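Local coordinates for protein alpha-galactosidase (Lactobacillus brevis, PDB 3MI6) that probably hydrolyses terminal, non-reducing alpha-D-galactose residues in alpha-D-galactosides, including galactose oligosaccharides, galactomannans and galactolipids, at residues L366-G369 against W370-H373; E338-Y341 against F342-E346; E416-S419 against V420-L424. One frame throughout, in Å; residues are numbered along the deposited sequence.

Contact 1: residues L366-G369 against W370-H373; sequences LDDG and WFGH
Trp370 folds back on Leu366 just beyond the C-terminal end of strand 363-366. Its CB lies 3.6 Å from Leu366 CD2, and CG is next to the same methyl at 4.0 Å. Further out, CD1 comes edge-on to the carbonyl of Asp367, near the ring plane, 3.4 Å from Asp367 O. NE1 donates to Trp412 O on strand 408-413, which helps hold the indole's rotation. The indole also meets the Phe413 ring edge-to-face. One indole face takes Phe371 CB, set toward the rim. With chi1 at 62°, Trp370 CG sits between its own N and carbonyl carbon, which sets CG against the Leu366 methyl and CD1 by the Asp367 carbonyl.

The Asp368 and Phe371 side chains cross at a slant, yet carboxylate and ring planes are only 19° apart. Asp368 OD1 is 3.5 Å from Phe371 CE2, while OD2 forms a salt bridge with Arg374. Replacing Phe371 by an alanine is likely to open a gap beside the Asp368 carboxylate and leave Trp384 without its ring partner. Asp367 OD1 forms a salt bridge with Lys477. The arrangement is the loop after the second strand of a TIM barrel, where the two aspartates are predicted to bind substrate.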
loop_
_atom_site.group_PDB
_atom_site.type_symbol
_atom_site.label_atom_id
_atom_site.label_comp_id
_atom_site.label_asym_id
_atom_site.label_seq_id
_atom_site.Cartn_x
_atom_site.Cartn_y
_atom_site.Cartn_z
ATOM N N LEU D 366 -32.865 -8.475 37.029
ATOM C CA LEU D 366 -33.869 -9.280 36.363
ATOM C C LEU D 366 -34.078 -8.761 34.930
ATOM O O LEU D 366 -34.353 -7.571 34.732
ATOM C CB LEU D 366 -35.159 -9.201 37.160
ATOM C CG LEU D 366 -36.405 -9.873 36.605
ATOM C CD1 LEU D 366 -36.182 -11.348 36.488
ATOM C CD2 LEU D 366 -37.591 -9.570 37.510
ATOM N N ASP D 367 -33.933 -9.634 33.931
ATOM C CA ASP D 367 -34.024 -9.193 32.536
ATOM C C ASP D 367 -35.399 -9.481 31.944
ATOM O O ASP D 367 -36.392 -9.571 32.667
ATOM C CB ASP D 367 -32.914 -9.817 31.667
ATOM C CG ASP D 367 -32.439 -8.884 30.527
ATOM O OD1 ASP D 367 -31.517 -8.060 30.758
ATOM O OD2 ASP D 367 -32.969 -8.993 29.398
ATOM N N ASP D 368 -35.436 -9.626 30.624
ATOM C CA ASP D 368 -36.670 -9.775 29.872
ATOM C C ASP D 368 -37.511 -10.929 30.413
ATOM O O ASP D 368 -36.987 -12.011 30.678
ATOM C CB ASP D 368 -36.337 -10.002 28.388
ATOM C CG ASP D 368 -37.513 -9.726 27.457
ATOM O OD1 ASP D 368 -38.678 -9.814 27.883
ATOM O OD2 ASP D 368 -37.263 -9.429 26.278
ATOM N N GLY D 369 -38.808 -10.687 30.591
ATOM C CA GLY D 369 -39.739 -11.752 30.917
ATOM C C GLY D 369 -40.616 -11.556 32.142
ATOM O O GLY D 369 -41.506 -12.356 32.396
ATOM N N TRP D 370 -40.391 -10.494 32.899
ATOM C CA TRP D 370 -41.081 -10.340 34.174
ATOM C C TRP D 370 -42.489 -9.746 34.065
ATOM O O TRP D 370 -43.289 -9.829 35.004
ATOM C CB TRP D 370 -40.235 -9.494 35.126
ATOM C CG TRP D 370 -39.988 -8.116 34.622
ATOM C CD1 TRP D 370 -38.954 -7.712 33.847
ATOM C CD2 TRP D 370 -40.796 -6.966 34.849
ATOM N NE1 TRP D 370 -39.058 -6.377 33.577
ATOM C CE2 TRP D 370 -40.185 -5.892 34.182
ATOM C CE3 TRP D 370 -41.976 -6.737 35.551
ATOM C CZ2 TRP D 370 -40.712 -4.602 34.195
ATOM C CZ3 TRP D 370 -42.501 -5.459 35.566
ATOM C CH2 TRP D 370 -41.868 -4.405 34.895
ATOM N N PHE D 371 -42.790 -9.150 32.919
ATOM C CA PHE D 371 -44.024 -8.391 32.747
ATOM C C PHE D 371 -45.085 -9.145 31.925
ATOM O O PHE D 371 -44.765 -10.103 31.214
ATOM C CB PHE D 371 -43.686 -7.059 32.087
ATOM C CG PHE D 371 -42.879 -7.203 30.827
ATOM C CD1 PHE D 371 -43.447 -6.955 29.590
ATOM C CD2 PHE D 371 -41.555 -7.613 30.874
ATOM C CE1 PHE D 371 -42.703 -7.092 28.424
ATOM C CE2 PHE D 371 -40.812 -7.758 29.711
ATOM C CZ PHE D 371 -41.388 -7.489 28.489
ATOM N N GLY D 372 -46.342 -8.714 32.027
ATOM C CA GLY D 372 -47.415 -9.254 31.205
ATOM C C GLY D 372 -47.506 -10.770 31.136
ATOM O O GLY D 372 -47.884 -11.424 32.100
ATOM N N HIS D 373 -47.191 -11.332 29.979
ATOM C CA HIS D 373 -47.065 -12.780 29.847
ATOM C C HIS D 373 -45.850 -13.168 28.990
ATOM O O HIS D 373 -45.903 -14.112 28.200
ATOM C CB HIS D 373 -48.376 -13.438 29.359
ATOM C CG HIS D 373 -49.122 -12.662 28.310
ATOM N ND1 HIS D 373 -49.707 -11.435 28.556
ATOM C CD2 HIS D 373 -49.420 -12.964 27.022
ATOM C CE1 HIS D 373 -50.304 -11.002 27.458
ATOM N NE2 HIS D 373 -50.149 -11.914 26.515
#

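Contact 2: residues E338-Y341 against F342-E346; sequences EATY and FDFNE
A type II' beta turn from Thr340 to Asp343 ends the short helix 337-340, in the loop that follows the first strand of the TIM barrel. Tyr341 leaves the helix with positive phi (57°), and Asp343 then centres an inverse gamma turn. The weak bond of that second turn runs from Phe344 N to Phe342 O at 3.0 Å.

The chain thus doubles back, and Phe344 crosses Thr340 at about a right angle. Thr340 CB is 3.6 Å from Asp343 O, and its OG1 is 4.0 Å from Phe344 CB. The hydroxyl is bonded to Asn336 O, one turn back in the chain. Tyr341 CG stands anti to its carbonyl carbon (chi1 -62°), and the ring runs back along the helix. One face of it rests on Glu338 CA, 3.8 Å above the plane and toward the rim. Trp337 meets the ring edge-to-face, and the Tyr341 hydroxyl is hydrogen-bonded to Asp582 OD2. Phe342 mostly turns away from the preceding residues. Its CB still lies 3.7 Å from Tyr341 C, and its side chain lies about 4 Å from those of Asp368 and Arg444 (nearest atoms), both predicted to bind substrate. Asn345 caps the next helix, its OD1 accepting from Lys348 N. Phe344 also packs on Leu349 of that helix. The carbonyl of Tyr341 meets the edge of the Phe344 ring, near its plane, with Tyr341 O 3.1 Å from Phe344 CD2.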
loop_
_atom_site.group_PDB
_atom_site.type_symbol
_atom_site.label_atom_id
_atom_site.label_comp_id
_atom_site.label_asym_id
_atom_site.label_seq_id
_atom_site.Cartn_x
_atom_site.Cartn_y
_atom_site.Cartn_z
ATOM N N GLU D 338 -28.789 -14.521 29.409
ATOM C CA GLU D 338 -28.131 -15.679 28.767
ATOM C C GLU D 338 -28.075 -16.912 29.693
ATOM O O GLU D 338 -27.633 -18.001 29.293
ATOM C CB GLU D 338 -26.710 -15.324 28.285
ATOM C CG GLU D 338 -26.611 -14.281 27.154
ATOM C CD GLU D 338 -25.161 -14.084 26.641
ATOM O OE1 GLU D 338 -24.461 -15.108 26.423
ATOM O OE2 GLU D 338 -24.727 -12.912 26.454
ATOM N N ALA D 339 -28.534 -16.726 30.929
ATOM C CA ALA D 339 -28.524 -17.778 31.934
ATOM C C ALA D 339 -29.792 -18.614 31.909
ATOM O O ALA D 339 -29.736 -19.824 32.087
ATOM C CB ALA D 339 -28.323 -17.177 33.309
ATOM N N THR D 340 -30.934 -17.967 31.690
ATOM C CA THR D 340 -32.223 -18.659 31.735
ATOM C C THR D 340 -33.002 -18.370 30.439
ATOM O O THR D 340 -33.719 -19.233 29.924
ATOM C CB THR D 340 -32.936 -18.443 33.105
ATOM O OG1 THR D 340 -32.869 -17.060 33.467
ATOM C CG2 THR D 340 -32.293 -19.282 34.209
ATOM N N TYR D 341 -32.858 -17.160 29.911
ATOM C CA TYR D 341 -33.789 -16.559 28.953
ATOM C C TYR D 341 -35.177 -16.548 29.607
ATOM O O TYR D 341 -35.282 -16.375 30.823
ATOM C CB TYR D 341 -33.788 -17.332 27.629
ATOM C CG TYR D 341 -32.423 -17.297 26.946
ATOM C CD1 TYR D 341 -32.034 -16.192 26.187
ATOM C CD2 TYR D 341 -31.514 -18.353 27.079
ATOM C CE1 TYR D 341 -30.787 -16.143 25.565
ATOM C CE2 TYR D 341 -30.259 -18.313 26.457
ATOM C CZ TYR D 341 -29.904 -17.202 25.702
ATOM O OH TYR D 341 -28.671 -17.137 25.086
ATOM N N PHE D 342 -36.237 -16.727 28.827
ATOM C CA PHE D 342 -37.599 -16.558 29.352
ATOM C C PHE D 342 -38.001 -17.668 30.323
ATOM O O PHE D 342 -39.023 -17.565 31.007
ATOM C CB PHE D 342 -38.619 -16.470 28.213
ATOM C CG PHE D 342 -38.260 -15.472 27.155
ATOM C CD1 PHE D 342 -38.484 -14.119 27.357
ATOM C CD2 PHE D 342 -37.698 -15.885 25.954
ATOM C CE1 PHE D 342 -38.148 -13.194 26.380
ATOM C CE2 PHE D 342 -37.362 -14.964 24.970
ATOM C CZ PHE D 342 -37.587 -13.618 25.185
ATOM N N ASP D 343 -37.193 -18.726 30.374
ATOM C CA ASP D 343 -37.502 -19.907 31.185
ATOM C C ASP D 343 -37.054 -19.730 32.635
ATOM O O ASP D 343 -36.016 -20.266 33.048
ATOM C CB ASP D 343 -36.876 -21.172 30.566
ATOM C CG ASP D 343 -37.178 -22.448 31.363
ATOM O OD1 ASP D 343 -38.066 -22.438 32.248
ATOM O OD2 ASP D 343 -36.520 -23.472 31.090
ATOM N N PHE D 344 -37.839 -18.973 33.400
ATOM C CA PHE D 344 -37.546 -18.759 34.813
ATOM C C PHE D 344 -38.786 -18.443 35.635
ATOM O O PHE D 344 -39.856 -18.173 35.099
ATOM C CB PHE D 344 -36.469 -17.666 35.011
ATOM C CG PHE D 344 -36.952 -16.259 34.740
ATOM C CD1 PHE D 344 -37.693 -15.566 35.694
ATOM C CD2 PHE D 344 -36.650 -15.622 33.538
ATOM C CE1 PHE D 344 -38.136 -14.276 35.455
ATOM C CE2 PHE D 344 -37.091 -14.325 33.291
ATOM C CZ PHE D 344 -37.835 -13.655 34.255
ATOM N N ASN D 345 -38.616 -18.507 36.948
ATOM C CA ASN D 345 -39.628 -18.100 37.916
ATOM C C ASN D 345 -38.921 -17.645 39.200
ATOM O O ASN D 345 -37.717 -17.877 39.354
ATOM C CB ASN D 345 -40.639 -19.230 38.181
ATOM C CG ASN D 345 -39.975 -20.549 38.595
ATOM O OD1 ASN D 345 -39.005 -20.563 39.356
ATOM N ND2 ASN D 345 -40.517 -21.667 38.103
ATOM N N GLU D 346 -39.647 -16.996 40.111
ATOM C CA GLU D 346 -39.013 -16.387 41.284
ATOM C C GLU D 346 -38.062 -17.326 42.030
ATOM O O GLU D 346 -36.920 -16.966 42.325
ATOM C CB GLU D 346 -40.054 -15.835 42.256
ATOM C CG GLU D 346 -39.465 -15.553 43.624
ATOM C CD GLU D 346 -40.050 -14.323 44.284
ATOM O OE1 GLU D 346 -41.180 -13.929 43.928
ATOM O OE2 GLU D 346 -39.373 -13.753 45.169
#

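Contact 3: residues E416-S419 against V420-L424; sequences EMVS and VDSDL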
loop_
_atom_site.group_PDB
_atom_site.type_symbol
_atom_site.label_atom_id
_atom_site.label_comp_id
_atom_site.label_asym_id
_atom_site.label_seq_id
_atom_site.Cartn_x
_atom_site.Cartn_y
_atom_site.Cartn_z
ATOM N N GLU D 416 -40.064 2.107 24.519
ATOM C CA GLU D 416 -40.460 2.601 23.206
ATOM C C GLU D 416 -41.241 1.577 22.346
ATOM O O GLU D 416 -41.673 1.907 21.237
ATOM C CB GLU D 416 -39.214 3.105 22.459
ATOM C CG GLU D 416 -38.313 4.064 23.273
ATOM C CD GLU D 416 -36.827 3.967 22.892
ATOM O OE1 GLU D 416 -36.464 4.361 21.762
ATOM O OE2 GLU D 416 -36.016 3.498 23.726
HETATM N N MSE D 417 -41.437 0.359 22.864
HETATM C CA MSE D 417 -41.976 -0.769 22.077
HETATM C C MSE D 417 -43.362 -1.296 22.478
HETATM O O MSE D 417 -43.760 -1.224 23.641
HETATM C CB MSE D 417 -40.980 -1.938 22.061
HETATM C CG MSE D 417 -39.614 -1.577 21.493
HETATM SE SE MSE D 417 -39.669 -0.834 19.662
HETATM C CE MSE D 417 -37.892 -0.043 19.668
ATOM N N VAL D 418 -44.083 -1.840 21.496
ATOM C CA VAL D 418 -45.427 -2.391 21.704
ATOM C C VAL D 418 -45.652 -3.660 20.867
ATOM O O VAL D 418 -45.424 -3.666 19.655
ATOM C CB VAL D 418 -46.538 -1.331 21.399
ATOM C CG1 VAL D 418 -46.443 -0.845 19.955
ATOM C CG2 VAL D 418 -47.946 -1.866 21.737
ATOM N N SER D 419 -46.063 -4.738 21.527
ATOM C CA SER D 419 -46.463 -5.973 20.852
ATOM C C SER D 419 -47.965 -5.938 20.544
ATOM O O SER D 419 -48.726 -5.310 21.273
ATOM C CB SER D 419 -46.131 -7.182 21.728
ATOM O OG SER D 419 -44.871 -7.740 21.390
ATOM N N VAL D 420 -48.400 -6.593 19.471
ATOM C CA VAL D 420 -49.820 -6.561 19.131
ATOM C C VAL D 420 -50.620 -7.378 20.138
ATOM O O VAL D 420 -51.735 -7.000 20.515
ATOM C CB VAL D 420 -50.116 -7.060 17.702
ATOM C CG1 VAL D 420 -51.602 -6.988 17.419
ATOM C CG2 VAL D 420 -49.361 -6.236 16.682
ATOM N N ASP D 421 -50.054 -8.498 20.576
ATOM C CA ASP D 421 -50.633 -9.229 21.695
ATOM C C ASP D 421 -50.297 -8.510 22.992
ATOM O O ASP D 421 -49.437 -8.959 23.742
ATOM C CB ASP D 421 -50.124 -10.681 21.754
ATOM C CG ASP D 421 -50.914 -11.550 22.755
ATOM O OD1 ASP D 421 -51.976 -11.091 23.247
ATOM O OD2 ASP D 421 -50.482 -12.693 23.043
ATOM N N SER D 422 -50.959 -7.391 23.259
ATOM C CA SER D 422 -50.753 -6.703 24.525
ATOM C C SER D 422 -51.887 -5.754 24.923
ATOM O O SER D 422 -52.423 -5.023 24.093
ATOM C CB SER D 422 -49.419 -5.955 24.507
ATOM O OG SER D 422 -49.551 -4.719 23.847
ATOM N N ASP D 423 -52.224 -5.769 26.209
ATOM C CA ASP D 423 -53.235 -4.879 26.784
ATOM C C ASP D 423 -53.138 -3.436 26.275
ATOM O O ASP D 423 -54.155 -2.759 26.097
ATOM C CB ASP D 423 -53.142 -4.872 28.325
ATOM C CG ASP D 423 -53.619 -6.189 28.972
ATOM O OD1 ASP D 423 -53.886 -7.179 28.242
ATOM O OD2 ASP D 423 -53.719 -6.224 30.224
ATOM N N LEU D 424 -51.914 -2.963 26.066
ATOM C CA LEU D 424 -51.687 -1.584 25.663
ATOM C C LEU D 424 -52.262 -1.377 24.271
ATOM O O LEU D 424 -52.875 -0.348 23.977
ATOM C CB LEU D 424 -50.186 -1.275 25.654
ATOM C CG LEU D 424 -49.706 0.126 26.037
ATOM C CD1 LEU D 424 -48.250 0.323 25.617
ATOM C CD2 LEU D 424 -50.570 1.194 25.422
#
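The backbone leaves strand 417-418 in extended form through Ser419, then bends sharply in an inverse gamma turn centred on Asp421. A weak bond from Ser422 N to Val420 O, 2.9 Å long, closes this turn. The strand pairs antiparallel with strand 447-448 in a two-stranded sheet, in the long loop after the third strand of the TIM barrel.

The bend brings Ser422 back to the carbonyl of Ser419. Ser422 CB is 3.4 Å from Ser419 O. The hydroxyl lies between the serine's own N and carbonyl carbon (chi1 82°), which directs it at the Ser419 carbonyl. It also has a weak bond with Tyr425 N, so this buried hydroxyl has partners both before and after it in the chain. Val418 CG2 packs 3.9 Å from Ser422 OG. On the far side of the bend, Leu424 CD1 comes within 4.5 Å of Val418 CG2, a loose apolar contact. Val420 faces away and its side chain lies on Phe447, while Ser419 rests on Leu381. The bond joining the two arms runs from Ser422 OG to Ser419 O at 2.8 Å, with a C=O...donor angle of 148° and the donor tilted 23° from the carbonyl plane.

Along the chain the order is contact 2, contact 1, contact 3. They belong to the loops after the first, second and third strands of the eight-stranded parallel barrel, 333-335, 363-366 and 408-413. Contacts 1 and 2 have centres about 9 Å apart and pack directly: Leu366 CD1 is 3.6 Å from Phe344 CZ, and Asp368 CG is 3.7 Å from Phe342 CE1. Contact 3 lies about 13 Å from contact 1, centre to centre, and meets it where His373 NE2 packs 3.6 Å from Asp421 OD2. Contacts 2 and 3 are about 21 Å apart between centres and do not touch. Contact 1 therefore bridges the other two along the barrel rim, and itself carries two of the predicted substrate-binding aspartates.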